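Local coordinates for putative acyl-CoA N-acyltransferase (Klebsiella pneumoniae subsp. pneumoniae, PDB 3LOD), which probably transfers an acyl group from acyl-coenzyme A to an amino group of a substrate not yet known, as a member of the GNAT acetyltransferase family, at residues 5-10 with 53-58; 75-80 with 109-114; 132-137 with 148-153. One frame throughout, in Å; residues are numbered along the deposited sequence.

Contact 1: residues 5-10 with 53-58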
ATOM      1  N   THR A   5     -15.134  -3.976  -4.540  1.00 39.67           N
ATOM      2  CA  THR A   5     -14.743  -5.262  -3.979  1.00 37.26           C
ATOM      3  C   THR A   5     -13.218  -5.299  -3.675  1.00 35.95           C
ATOM      4  O   THR A   5     -12.491  -4.522  -4.266  1.00 35.68           O
ATOM      5  CB  THR A   5     -15.300  -6.386  -4.900  1.00 36.80           C
ATOM      6  OG1 THR A   5     -15.885  -7.387  -4.092  1.00 37.66           O
ATOM      7  CG2 THR A   5     -14.275  -7.023  -5.810  1.00 36.62           C
ATOM      8  N   ILE A   6     -12.741  -6.142  -2.744  1.00 33.98           N
ATOM      9  CA  ILE A   6     -11.277  -6.358  -2.505  1.00 32.22           C
ATOM     10  C   ILE A   6     -10.833  -7.810  -2.663  1.00 31.75           C
ATOM     11  O   ILE A   6     -11.436  -8.724  -2.074  1.00 33.01           O
ATOM     12  CB  ILE A   6     -10.828  -5.908  -1.102  1.00 32.04           C
ATOM     13  CG1 ILE A   6     -10.255  -4.507  -1.163  1.00 31.25           C
ATOM     14  CG2 ILE A   6      -9.693  -6.755  -0.614  1.00 31.69           C
ATOM     15  CD1 ILE A   6     -10.922  -3.613  -0.256  1.00 31.10           C
ATOM     16  N   THR A   7      -9.780  -8.048  -3.428  1.00 30.04           N
ATOM     17  CA  THR A   7      -9.375  -9.428  -3.679  1.00 29.10           C
ATOM     18  C   THR A   7      -7.895  -9.511  -3.728  1.00 28.41           C
ATOM     19  O   THR A   7      -7.247  -8.516  -4.039  1.00 28.28           O
ATOM     20  CB  THR A   7      -9.828  -9.943  -5.082  1.00 29.55           C
ATOM     21  OG1 THR A   7      -9.119  -9.231  -6.124  1.00 29.27           O
ATOM     22  CG2 THR A   7     -11.358  -9.855  -5.278  1.00 28.88           C
ATOM     23  N   ASP A   8      -7.365 -10.705  -3.502  1.00 27.80           N
ATOM     24  CA  ASP A   8      -5.955 -10.950  -3.726  1.00 28.46           C
ATOM     25  C   ASP A   8      -5.628 -10.608  -5.185  1.00 27.91           C
ATOM     26  O   ASP A   8      -6.525 -10.648  -6.032  1.00 28.50           O
ATOM     27  CB  ASP A   8      -5.613 -12.417  -3.446  1.00 29.14           C
ATOM     28  CG  ASP A   8      -5.296 -12.697  -1.959  1.00 32.78           C
ATOM     29  OD1 ASP A   8      -5.036 -11.732  -1.208  1.00 35.68           O
ATOM     30  OD2 ASP A   8      -5.274 -13.894  -1.547  1.00 35.81           O
ATOM     31  N   ILE A   9      -4.376 -10.223  -5.456  1.00 26.96           N
ATOM     32  CA  ILE A   9      -3.791 -10.245  -6.802  1.00 26.57           C
ATOM     33  C   ILE A   9      -2.324 -10.677  -6.769  1.00 26.98           C
ATOM     34  O   ILE A   9      -1.554 -10.324  -5.873  1.00 26.74           O
ATOM     35  CB  ILE A   9      -3.813  -8.851  -7.585  1.00 26.87           C
ATOM     36  CG1 ILE A   9      -3.983  -7.694  -6.656  1.00 25.08           C
ATOM     37  CG2 ILE A   9      -4.747  -8.761  -8.856  1.00 25.84           C
ATOM     38  CD1 ILE A   9      -2.689  -7.306  -6.194  1.00 28.39           C
ATOM     39  N   ALA A  10      -1.953 -11.416  -7.803  1.00 27.77           N
ATOM     40  CA  ALA A  10      -0.562 -11.671  -8.167  1.00 28.20           C
ATOM     41  C   ALA A  10       0.087 -10.323  -8.535  1.00 27.87           C
ATOM     42  O   ALA A  10      -0.459  -9.562  -9.339  1.00 26.99           O
ATOM     43  CB  ALA A  10      -0.498 -12.698  -9.388  1.00 28.08           C
ATOM     44  N   ALA A  53      -6.235  -5.889  -4.467  1.00 18.53           N
ATOM     45  CA  ALA A  53      -6.812  -4.926  -5.448  1.00 18.72           C
ATOM     46  C   ALA A  53      -8.215  -4.506  -5.063  1.00 19.25           C
ATOM     47  O   ALA A  53      -8.935  -5.278  -4.425  1.00 19.33           O
ATOM     48  CB  ALA A  53      -6.833  -5.528  -6.823  1.00 17.17           C
ATOM     49  N   ILE A  54      -8.611  -3.289  -5.440  1.00 20.58           N
ATOM     50  CA  ILE A  54     -10.013  -2.882  -5.344  1.00 21.79           C
ATOM     51  C   ILE A  54     -10.609  -2.780  -6.710  1.00 21.98           C
ATOM     52  O   ILE A  54     -10.037  -2.178  -7.628  1.00 23.23           O
ATOM     53  CB  ILE A  54     -10.197  -1.517  -4.746  1.00 22.48           C
ATOM     54  CG1 ILE A  54      -9.016  -1.138  -3.945  1.00 23.94           C
ATOM     55  CG2 ILE A  54     -11.424  -1.438  -3.797  1.00 23.50           C
ATOM     56  CD1 ILE A  54      -8.923   0.351  -3.956  1.00 29.29           C
ATOM     57  N   ARG A  55     -11.808  -3.319  -6.823  1.00 22.85           N
ATOM     58  CA  ARG A  55     -12.449  -3.524  -8.087  1.00 22.41           C
ATOM     59  C   ARG A  55     -13.752  -2.804  -8.058  1.00 22.64           C
ATOM     60  O   ARG A  55     -14.452  -2.787  -7.050  1.00 21.24           O
ATOM     61  CB  ARG A  55     -12.650  -5.018  -8.321  1.00 21.92           C
ATOM     62  CG  ARG A  55     -11.488  -5.874  -7.799  1.00 23.72           C
ATOM     63  CD  ARG A  55     -11.480  -7.319  -8.311  1.00 22.10           C
ATOM     64  NE  ARG A  55     -10.869  -7.333  -9.633  1.00 23.79           N
ATOM     65  CZ  ARG A  55      -9.659  -7.804  -9.944  1.00 23.38           C
ATOM     66  NH1 ARG A  55      -8.877  -8.374  -9.028  1.00 21.03           N
ATOM     67  NH2 ARG A  55      -9.254  -7.723 -11.211  1.00 22.17           N
ATOM     68  N   SER A  56     -14.058  -2.202  -9.189  1.00 24.18           N
ATOM     69  CA  SER A  56     -15.324  -1.579  -9.404  1.00 26.66           C
ATOM     70  C   SER A  56     -16.428  -2.656  -9.343  1.00 28.31           C
ATOM     71  O   SER A  56     -16.125  -3.860  -9.198  1.00 28.19           O
ATOM     72  CB  SER A  56     -15.309  -0.818 -10.735  1.00 26.25           C
ATOM     73  OG  SER A  56     -15.507  -1.680 -11.844  1.00 28.66           O
ATOM     74  N   PRO A  57     -17.708  -2.231  -9.373  1.00 30.00           N
ATOM     75  CA  PRO A  57     -18.717  -3.275  -9.562  1.00 31.13           C
ATOM     76  C   PRO A  57     -18.661  -3.964 -10.951  1.00 32.12           C
ATOM     77  O   PRO A  57     -18.990  -5.153 -11.021  1.00 31.54           O
ATOM     78  CB  PRO A  57     -20.035  -2.536  -9.289  1.00 31.14           C
ATOM     79  CG  PRO A  57     -19.635  -1.476  -8.241  1.00 30.34           C
ATOM     80  CD  PRO A  57     -18.317  -0.983  -8.844  1.00 30.41           C
ATOM     81  N   GLN A  58     -18.204  -3.261 -12.007  1.00 33.36           N
ATOM     82  CA  GLN A  58     -17.853  -3.918 -13.307  1.00 34.88           C
ATOM     83  C   GLN A  58     -16.883  -5.091 -13.095  1.00 35.07           C
ATOM     84  O   GLN A  58     -17.073  -6.171 -13.674  1.00 35.23           O
ATOM     85  CB  GLN A  58     -17.213  -2.962 -14.342  1.00 35.36           C
ATOM     86  CG  GLN A  58     -18.098  -1.837 -14.870  1.00 37.62           C
ATOM     87  CD  GLN A  58     -18.566  -0.910 -13.752  1.00 40.84           C
ATOM     88  OE1 GLN A  58     -19.770  -0.770 -13.525  1.00 41.83           O
ATOM     89  NE2 GLN A  58     -17.610  -0.315 -13.012  1.00 41.17           N
TER
HETATM   90  O   HOH W   1      -7.307 -11.055  -8.980  1.00 26.45           O
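Arg55 reaches over Thr5 and Thr7 on one face of an antiparallel strand pair. The pair joins the edge strand 5-8 to strand 49-55, the first two strands of the GNAT sheet. Four backbone bonds hold it. Thr5 and Arg55 exchange two, and Thr7 and Ala53 exchange two, the shortest being Ala53 N to Thr7 O at 2.8 Å. Ile6 and Ile54 form the non-hydrogen-bonded pair between them.

The Arg55 chain starts with CG beside its own backbone N, anti to the carbonyl carbon (chi1 -37°). Its CB and CG pass the methyl of Thr5, with Thr5 CG2 3.6 Å from Arg55 CB. A bend at chi3 (82°) then turns the guanidinium toward Thr7. There NH1 gives a hydrogen bond of 3.0 Å to Thr7 OG1, which lies in the guanidinium plane, at its edge. The Thr7 hydroxyl in turn donates to Asp8 O, approaching from above that carbonyl plane. Thr7 CG2 lies near Arg55 CD. Water 1 donates to Asp8 O and accepts a weak bond from Arg55 NH1. Past the strand end, Ile9 CG1 packs on Ala53 CB at 3.6 Å.

The other face is apolar. Ile6 and Ile54 lie side by side and point the same way, with Ile6 CD1 4.2 Å from Ile54 CG2. Helix 91-104 covers both.

Outside the pair, Arg55 NH2 forms a salt bridge with Glu15 and NE bonds to Gly59 O. All three guanidinium nitrogens therefore have partners, which should fix the rotation of the group. The chemistry implies a two-sided edge: a face of mixed character, where Arg55 links the strand pair to Glu15 of helix 14-26, and an apolar face, Ile6 and Ile54, turned to helix 91-104.

Contact 2: residues 75-80 with 109-114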
ATOM      1  N   GLY A  75       6.083  -5.274   8.768  1.00 22.99           N
ATOM      2  CA  GLY A  75       5.526  -5.369   7.438  1.00 21.48           C
ATOM      3  C   GLY A  75       5.820  -4.007   6.823  1.00 21.11           C
ATOM      4  O   GLY A  75       5.726  -2.957   7.507  1.00 21.05           O
ATOM      5  N   GLU A  76       6.225  -3.992   5.559  1.00 19.35           N
ATOM      6  CA  GLU A  76       6.337  -2.716   4.922  1.00 18.86           C
ATOM      7  C   GLU A  76       5.210  -2.581   3.894  1.00 18.85           C
ATOM      8  O   GLU A  76       5.064  -3.459   3.016  1.00 19.68           O
ATOM      9  CB  GLU A  76       7.687  -2.555   4.288  1.00 17.32           C
ATOM     10  CG  GLU A  76       7.722  -1.290   3.526  1.00 21.90           C
ATOM     11  CD  GLU A  76       9.006  -1.048   2.796  1.00 26.74           C
ATOM     12  OE1 GLU A  76      10.028  -1.782   3.019  1.00 31.15           O
ATOM     13  OE2 GLU A  76       9.002  -0.082   2.030  1.00 23.92           O
ATOM     14  N   MET A  77       4.445  -1.497   4.003  1.00 18.28           N
ATOM     15  CA  MET A  77       3.355  -1.120   3.047  1.00 18.46           C
ATOM     16  C   MET A  77       3.885  -0.284   1.880  1.00 20.04           C
ATOM     17  O   MET A  77       4.587   0.746   2.050  1.00 19.64           O
ATOM     18  CB  MET A  77       2.236  -0.333   3.723  1.00 16.34           C
ATOM     19  CG  MET A  77       1.030  -0.249   2.825  1.00 16.93           C
ATOM     20  SD  MET A  77      -0.532   0.182   3.630  1.00 10.39           S
ATOM     21  CE  MET A  77      -0.706  -1.164   4.681  1.00 21.92           C
ATOM     22  N   LYS A  78       3.562  -0.732   0.668  1.00 20.64           N
ATOM     23  CA  LYS A  78       4.086  -0.048  -0.483  1.00 20.24           C
ATOM     24  C   LYS A  78       3.197  -0.332  -1.669  1.00 22.05           C
ATOM     25  O   LYS A  78       2.259  -1.192  -1.614  1.00 21.57           O
ATOM     26  CB  LYS A  78       5.520  -0.464  -0.732  1.00 19.66           C
ATOM     27  CG  LYS A  78       5.713  -1.875  -1.222  1.00 21.15           C
ATOM     28  CD  LYS A  78       7.126  -2.421  -0.925  1.00 22.27           C
ATOM     29  CE  LYS A  78       8.267  -1.752  -1.708  1.00 30.15           C
ATOM     30  NZ  LYS A  78       9.583  -2.495  -1.412  1.00 33.48           N
ATOM     31  N   ARG A  79       3.481   0.410  -2.731  1.00 21.92           N
ATOM     32  CA  ARG A  79       2.759   0.301  -3.980  1.00 22.79           C
ATOM     33  C   ARG A  79       1.292   0.502  -3.857  1.00 22.42           C
ATOM     34  O   ARG A  79       0.542  -0.175  -4.544  1.00 24.31           O
ATOM     35  CB  ARG A  79       3.003  -1.035  -4.689  1.00 23.44           C
ATOM     36  CG  ARG A  79       4.459  -1.463  -4.897  1.00 27.10           C
ATOM     37  CD  ARG A  79       5.373  -0.343  -5.356  1.00 33.92           C
ATOM     38  NE  ARG A  79       6.235  -0.757  -6.448  1.00 36.64           N
ATOM     39  CZ  ARG A  79       6.619   0.093  -7.388  1.00 41.74           C
ATOM     40  NH1 ARG A  79       7.386  -0.326  -8.409  1.00 42.09           N
ATOM     41  NH2 ARG A  79       6.193   1.367  -7.311  1.00 43.17           N
ATOM     42  N   VAL A  80       0.870   1.453  -3.044  1.00 22.45           N
ATOM     43  CA  VAL A  80      -0.537   1.813  -2.895  1.00 22.28           C
ATOM     44  C   VAL A  80      -0.951   2.874  -3.894  1.00 22.79           C
ATOM     45  O   VAL A  80      -0.319   3.945  -3.989  1.00 25.60           O
ATOM     46  CB  VAL A  80      -0.779   2.353  -1.445  1.00 22.15           C
ATOM     47  CG1 VAL A  80      -2.231   2.804  -1.231  1.00 20.85           C
ATOM     48  CG2 VAL A  80      -0.419   1.264  -0.480  1.00 21.72           C
ATOM     49  N   HIS A 109       2.974  -7.200  13.545  1.00 21.36           N
ATOM     50  CA  HIS A 109       2.626  -6.351  14.643  1.00 19.78           C
ATOM     51  C   HIS A 109       2.795  -4.835  14.406  1.00 19.83           C
ATOM     52  O   HIS A 109       2.242  -4.008  15.156  1.00 19.38           O
ATOM     53  CB  HIS A 109       3.451  -6.809  15.834  1.00 19.38           C
ATOM     54  CG  HIS A 109       4.935  -6.785  15.592  1.00 20.53           C
ATOM     55  ND1 HIS A 109       5.659  -5.614  15.461  1.00 22.84           N
ATOM     56  CD2 HIS A 109       5.839  -7.787  15.507  1.00 19.84           C
ATOM     57  CE1 HIS A 109       6.942  -5.902  15.304  1.00 20.14           C
ATOM     58  NE2 HIS A 109       7.073  -7.215  15.319  1.00 19.41           N
ATOM     59  N   THR A 110       3.576  -4.460  13.403  1.00 19.27           N
ATOM     60  CA  THR A 110       3.825  -3.040  13.127  1.00 19.29           C
ATOM     61  C   THR A 110       3.920  -2.920  11.623  1.00 20.43           C
ATOM     62  O   THR A 110       4.624  -3.733  10.964  1.00 19.74           O
ATOM     63  CB  THR A 110       5.143  -2.611  13.705  1.00 19.20           C
ATOM     64  OG1 THR A 110       5.126  -2.818  15.127  1.00 20.78           O
ATOM     65  CG2 THR A 110       5.383  -1.182  13.473  1.00 17.02           C
ATOM     66  N   LEU A 111       3.183  -1.947  11.070  1.00 21.09           N
ATOM     67  CA  LEU A 111       3.310  -1.613   9.662  1.00 21.95           C
ATOM     68  C   LEU A 111       4.047  -0.353   9.504  1.00 21.87           C
ATOM     69  O   LEU A 111       3.691   0.598  10.152  1.00 23.11           O
ATOM     70  CB  LEU A 111       1.957  -1.366   9.056  1.00 21.73           C
ATOM     71  CG  LEU A 111       1.426  -2.555   8.333  1.00 24.36           C
ATOM     72  CD1 LEU A 111       0.267  -2.026   7.545  1.00 25.85           C
ATOM     73  CD2 LEU A 111       2.543  -3.156   7.433  1.00 25.35           C
ATOM     74  N   ARG A 112       5.022  -0.314   8.609  1.00 21.73           N
ATOM     75  CA  ARG A 112       5.706   0.928   8.310  1.00 21.81           C
ATOM     76  C   ARG A 112       5.621   1.232   6.849  1.00 21.65           C
ATOM     77  O   ARG A 112       5.439   0.311   6.057  1.00 20.73           O
ATOM     78  CB  ARG A 112       7.178   0.768   8.593  1.00 21.86           C
ATOM     79  CG  ARG A 112       7.415   0.155   9.861  1.00 24.55           C
ATOM     80  CD  ARG A 112       8.553  -0.782   9.720  1.00 27.50           C
ATOM     81  NE  ARG A 112       9.357  -0.563  10.885  1.00 27.73           N
ATOM     82  CZ  ARG A 112      10.551  -1.090  11.041  1.00 30.60           C
ATOM     83  NH1 ARG A 112      11.019  -1.911  10.088  1.00 28.33           N
ATOM     84  NH2 ARG A 112      11.228  -0.835  12.168  1.00 32.23           N
ATOM     85  N   LEU A 113       5.838   2.502   6.473  1.00 21.73           N
ATOM     86  CA  LEU A 113       5.883   2.825   5.060  1.00 23.49           C
ATOM     87  C   LEU A 113       6.803   3.997   4.831  1.00 24.50           C
ATOM     88  O   LEU A 113       7.005   4.815   5.738  1.00 24.65           O
ATOM     89  CB  LEU A 113       4.447   3.129   4.508  1.00 22.52           C
ATOM     90  CG  LEU A 113       3.814   4.309   5.237  1.00 22.64           C
ATOM     91  CD1 LEU A 113       4.204   5.621   4.554  1.00 18.54           C
ATOM     92  CD2 LEU A 113       2.320   4.215   5.412  1.00 21.40           C
ATOM     93  N   GLU A 114       7.333   4.076   3.610  1.00 25.76           N
ATOM     94  CA  GLU A 114       8.038   5.250   3.098  1.00 27.38           C
ATOM     95  C   GLU A 114       7.218   5.772   1.891  1.00 28.22           C
ATOM     96  O   GLU A 114       6.857   4.990   1.028  1.00 28.29           O
ATOM     97  CB  GLU A 114       9.463   4.826   2.674  1.00 27.08           C
ATOM     98  CG  GLU A 114      10.417   5.934   2.134  1.00 29.29           C
ATOM     99  CD  GLU A 114      10.079   6.473   0.715  1.00 35.42           C
ATOM    100  OE1 GLU A 114       9.937   5.693  -0.277  1.00 35.48           O
ATOM    101  OE2 GLU A 114       9.972   7.721   0.593  1.00 37.84           O
TER
HETATM  102  O   HOH W   2       7.009   1.943   1.812  1.00 16.05           O
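Met77, Gly75 and Leu111 bury the most surface where strands 74-82 and 110-116 run parallel. The strands belong to a beta-alpha-beta unit, with helix 91-104 as the crossover. Gly75 pairs with Leu111, and Glu76 with Arg112.

Gly75 is gripped through its backbone. Its N bonds to Thr110 O at 3.1 Å. Its O takes the N-H of Arg112 at 2.9 Å, a nearly straight bond (170°). The lack of a side chain matters here. Leu111 CD2 lies 3.2 Å from Gly75 O and 3.4 Å from Gly75 C, on the side where a beta carbon would stand. The Leu111 methyl thus takes the place beside the glycine.

Met77 N donates the next backbone bond, to Arg112 O, at 2.9 Å. Its CG is anti to the backbone N (chi1 -167°), and the modelled closeness of its methyl to Leu111 is doubtful. Met77 CB lies 4.2 Å from Leu113 CB. Met77 and Leu111 both pack on Ile67 of strand 61-69, so the apolar face continues across the sheet.

Glu76 and Arg112 are on the opposite face. Glu76 CG passes over Arg112 O, and the extended chain carries the carboxylate onward. Its OE2 meets Tyr140 OH, and also water 2. That water lies 2.7 Å from Met77 O and accepts from Glu114 N at 2.8 Å. It bridges the two strands just where their direct bonds end.

Direct pairing thus stops after Met77, and a water takes over. A splay between these two central strands is a hallmark of GNAT enzymes, where it makes room for the acyl-CoA. The single water bridging the strands is consistent with such a splay here.

Contact 3: residues 132-137 with 148-153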
ATOM      1  N   GLN A 132       1.985   7.339  12.144  1.00 29.43           N
ATOM      2  CA  GLN A 132       2.677   8.498  12.684  1.00 30.58           C
ATOM      3  C   GLN A 132       4.048   8.628  12.076  1.00 30.78           C
ATOM      4  O   GLN A 132       4.692   7.624  11.794  1.00 30.50           O
ATOM      5  CB  GLN A 132       2.850   8.353  14.180  1.00 31.51           C
ATOM      6  CG  GLN A 132       1.638   7.847  14.935  1.00 34.68           C
ATOM      7  CD  GLN A 132       1.475   8.569  16.232  1.00 38.15           C
ATOM      8  OE1 GLN A 132       1.549   7.964  17.283  1.00 39.09           O
ATOM      9  NE2 GLN A 132       1.295   9.886  16.169  1.00 40.95           N
ATOM     10  N   THR A 133       4.520   9.855  11.882  1.00 31.16           N
ATOM     11  CA  THR A 133       5.827  10.022  11.258  1.00 32.37           C
ATOM     12  C   THR A 133       6.913   9.385  12.143  1.00 32.62           C
ATOM     13  O   THR A 133       6.763   9.260  13.380  1.00 32.51           O
ATOM     14  CB  THR A 133       6.160  11.512  10.978  1.00 32.77           C
ATOM     15  OG1 THR A 133       5.818  12.278  12.127  1.00 36.93           O
ATOM     16  CG2 THR A 133       5.359  12.067   9.827  1.00 33.14           C
ATOM     17  N   ARG A 134       7.999   8.950  11.516  1.00 32.31           N
ATOM     18  CA  ARG A 134       9.110   8.378  12.263  1.00 31.81           C
ATOM     19  C   ARG A 134      10.368   8.543  11.399  1.00 32.42           C
ATOM     20  O   ARG A 134      10.301   9.081  10.295  1.00 32.22           O
ATOM     21  CB  ARG A 134       8.836   6.911  12.563  1.00 30.57           C
ATOM     22  CG  ARG A 134       9.220   6.052  11.421  1.00 31.32           C
ATOM     23  CD  ARG A 134       8.800   4.662  11.592  1.00 30.49           C
ATOM     24  NE  ARG A 134       9.648   4.094  12.620  1.00 42.17           N
ATOM     25  CZ  ARG A 134      10.894   3.663  12.426  1.00 43.56           C
ATOM     26  NH1 ARG A 134      11.573   3.183  13.440  1.00 41.14           N
ATOM     27  NH2 ARG A 134      11.457   3.714  11.216  1.00 45.63           N
ATOM     28  N   CYS A 135      11.513   8.099  11.909  1.00 33.03           N
ATOM     29  CA  CYS A 135      12.782   8.136  11.162  1.00 33.37           C
ATOM     30  C   CYS A 135      12.862   7.017  10.144  1.00 32.61           C
ATOM     31  O   CYS A 135      12.143   6.035  10.260  1.00 32.17           O
ATOM     32  CB  CYS A 135      13.973   7.911  12.115  1.00 33.52           C
ATOM     33  SG  CYS A 135      13.687   8.417  13.777  1.00 36.62           S
ATOM     34  N   ALA A 136      13.811   7.144   9.219  1.00 32.02           N
ATOM     35  CA  ALA A 136      14.283   6.051   8.362  1.00 31.99           C
ATOM     36  C   ALA A 136      14.366   4.683   9.049  1.00 32.03           C
ATOM     37  O   ALA A 136      14.736   4.610  10.208  1.00 32.88           O
ATOM     38  CB  ALA A 136      15.647   6.417   7.807  1.00 31.81           C
ATOM     39  N   PHE A 137      14.023   3.615   8.324  1.00 31.96           N
ATOM     40  CA  PHE A 137      14.208   2.230   8.779  1.00 31.10           C
ATOM     41  C   PHE A 137      14.810   1.467   7.622  1.00 32.78           C
ATOM     42  O   PHE A 137      14.689   1.892   6.476  1.00 32.78           O
ATOM     43  CB  PHE A 137      12.880   1.579   9.212  1.00 30.74           C
ATOM     44  CG  PHE A 137      11.705   1.777   8.226  1.00 25.52           C
ATOM     45  CD1 PHE A 137      10.855   2.833   8.353  1.00 23.74           C
ATOM     46  CD2 PHE A 137      11.449   0.871   7.235  1.00 21.49           C
ATOM     47  CE1 PHE A 137       9.779   3.025   7.469  1.00 25.33           C
ATOM     48  CE2 PHE A 137      10.387   1.060   6.338  1.00 22.87           C
ATOM     49  CZ  PHE A 137       9.555   2.122   6.458  1.00 21.19           C
ATOM     50  N   PHE A 148       8.599   8.726   6.482  1.00 28.93           N
ATOM     51  CA  PHE A 148       8.454   7.410   7.023  1.00 27.77           C
ATOM     52  C   PHE A 148       7.348   7.497   8.018  1.00 27.32           C
ATOM     53  O   PHE A 148       7.274   8.504   8.737  1.00 27.25           O
ATOM     54  CB  PHE A 148       9.735   7.016   7.714  1.00 27.42           C
ATOM     55  CG  PHE A 148      10.918   7.064   6.807  1.00 28.26           C
ATOM     56  CD1 PHE A 148      11.182   6.002   5.925  1.00 27.56           C
ATOM     57  CD2 PHE A 148      11.776   8.175   6.814  1.00 28.48           C
ATOM     58  CE1 PHE A 148      12.279   6.033   5.061  1.00 25.66           C
ATOM     59  CE2 PHE A 148      12.877   8.215   5.959  1.00 27.50           C
ATOM     60  CZ  PHE A 148      13.122   7.135   5.073  1.00 26.44           C
ATOM     61  N   MET A 149       6.497   6.454   8.061  1.00 25.34           N
ATOM     62  CA  MET A 149       5.354   6.395   8.982  1.00 23.51           C
ATOM     63  C   MET A 149       5.163   4.982   9.513  1.00 24.45           C
ATOM     64  O   MET A 149       5.545   4.009   8.877  1.00 25.48           O
ATOM     65  CB  MET A 149       4.052   6.931   8.300  1.00 23.03           C
ATOM     66  CG  MET A 149       4.210   8.227   7.440  1.00 16.66           C
ATOM     67  SD  MET A 149       2.617   9.024   6.912  1.00 10.45           S
ATOM     68  CE  MET A 149       2.118   9.471   8.594  1.00  9.67           C
ATOM     69  N   GLU A 150       4.603   4.827  10.703  1.00 25.09           N
ATOM     70  CA  GLU A 150       4.233   3.498  11.115  1.00 24.99           C
ATOM     71  C   GLU A 150       3.064   3.515  12.044  1.00 24.47           C
ATOM     72  O   GLU A 150       2.645   4.557  12.480  1.00 23.06           O
ATOM     73  CB  GLU A 150       5.403   2.727  11.724  1.00 26.04           C
ATOM     74  CG  GLU A 150       5.941   3.262  13.086  1.00 29.23           C
ATOM     75  CD  GLU A 150       6.852   2.250  13.832  1.00 31.63           C
ATOM     76  OE1 GLU A 150       6.728   2.152  15.088  1.00 32.41           O
ATOM     77  OE2 GLU A 150       7.672   1.554  13.159  1.00 32.51           O
ATOM     78  N   LYS A 151       2.560   2.329  12.330  1.00 24.82           N
ATOM     79  CA  LYS A 151       1.347   2.133  13.068  1.00 26.09           C
ATOM     80  C   LYS A 151       1.424   0.747  13.752  1.00 26.51           C
ATOM     81  O   LYS A 151       1.722  -0.245  13.088  1.00 25.65           O
ATOM     82  CB  LYS A 151       0.202   2.111  12.077  1.00 25.99           C
ATOM     83  CG  LYS A 151      -1.124   1.954  12.741  1.00 27.99           C
ATOM     84  CD  LYS A 151      -2.198   1.717  11.731  1.00 26.96           C
ATOM     85  CE  LYS A 151      -3.491   1.594  12.458  1.00 25.91           C
ATOM     86  NZ  LYS A 151      -4.606   1.679  11.513  1.00 25.29           N
ATOM     87  N   PRO A 152       1.155   0.680  15.076  1.00 27.61           N
ATOM     88  CA  PRO A 152       1.077  -0.641  15.730  1.00 28.17           C
ATOM     89  C   PRO A 152      -0.231  -1.296  15.393  1.00 29.32           C
ATOM     90  O   PRO A 152      -1.270  -0.662  15.418  1.00 29.72           O
ATOM     91  CB  PRO A 152       1.163  -0.314  17.222  1.00 27.34           C
ATOM     92  CG  PRO A 152       0.777   1.071  17.372  1.00 26.99           C
ATOM     93  CD  PRO A 152       0.991   1.784  16.049  1.00 27.87           C
ATOM     94  N   LEU A 153      -0.196  -2.563  15.044  1.00 31.85           N
ATOM     95  CA  LEU A 153      -1.421  -3.186  14.566  1.00 33.97           C
ATOM     96  C   LEU A 153      -2.185  -3.902  15.648  1.00 37.39           C
ATOM     97  O   LEU A 153      -3.426  -3.856  15.666  1.00 38.81           O
ATOM     98  CB  LEU A 153      -1.119  -4.187  13.464  1.00 32.75           C
ATOM     99  CG  LEU A 153      -0.568  -3.719  12.120  1.00 27.23           C
ATOM    100  CD1 LEU A 153      -0.739  -4.886  11.197  1.00 22.18           C
ATOM    101  CD2 LEU A 153      -1.301  -2.523  11.568  1.00 22.41           C
TER
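Phe148 packs against the turn at Ala136 in a beta hairpin, formed by strands 132-134 and 146-152. The hairpin closes one side of the GNAT sheet, and strand 132-134 is its edge strand.

The tight part surrounds the Phe148 ring. Ala136 CA sits over the centre of one face, 3.5 Å from the ring centroid and 9° off the ring normal, a CH-pi contact. Ala136 CB adds packing on CE2 and CZ. The edge of the Phe148 ring is turned toward the face of Phe137 in an offset edge-to-face pair, with centroids 5.5 Å apart and planes at 71°. Phe148 CG lies anti to the carbonyl carbon (chi1 -58°), which directs the ring toward the segment leaving strand 132-134. Phe137 also packs on Arg112 of strand 110-116, so the aromatic pair is held against the sheet.

The backbone pairing is short. Gln132 N bonds to Glu150 O, and Glu150 N to Gln132 O. Arg134 N bonds to Phe148 O at 2.9 Å, but from above the carbonyl plane. Between these pairs, Thr133 and Met149 stand opposite each other. Met149 CB lies near Gln132 O, and its side chain packs on Tyr126 and Thr127 of helix 120-128.

The looser side carries charge and is more open to solvent. Gln132 is exposed on the Glu150 face; Thr133 is exposed on the other face, beside Met149. Arg134 bends at chi3 and crosses Glu150 at an angle, its CD resting 3.5 Å from Glu150 CG. The two form a salt bridge. Glu150 also has a weak, long ion pair with Arg112, so its negative charge is probably shared between two arginines. The Arg134 bridge works by charge alone: Glu150 OE2 is 3.3 Å from Arg134 NE but well out of the guanidinium plane.

Overall arrangement
All three contacts belong to one mixed sheet and follow one another along the chain in numerical order. The centres of contacts 1 and 2 are about 20 Å apart, and those of contacts 1 and 3 about 27 Å, on opposite sides of the chain's centre. Contacts 2 and 3 touch, with centres about 9 Å apart, because strands 110-116 and 146-152 are neighbours. Helix 91-104 covers the Ile6 and Ile54 face of contact 1 and connects the strands of contact 2. Contacts 1 and 3 pair the edge strands to the sheet; strand 61-69 lies between contacts 1 and 2. Contact 2 holds the central parallel pair, whose splay in GNAT enzymes admits acyl-CoA, consistent with that role here.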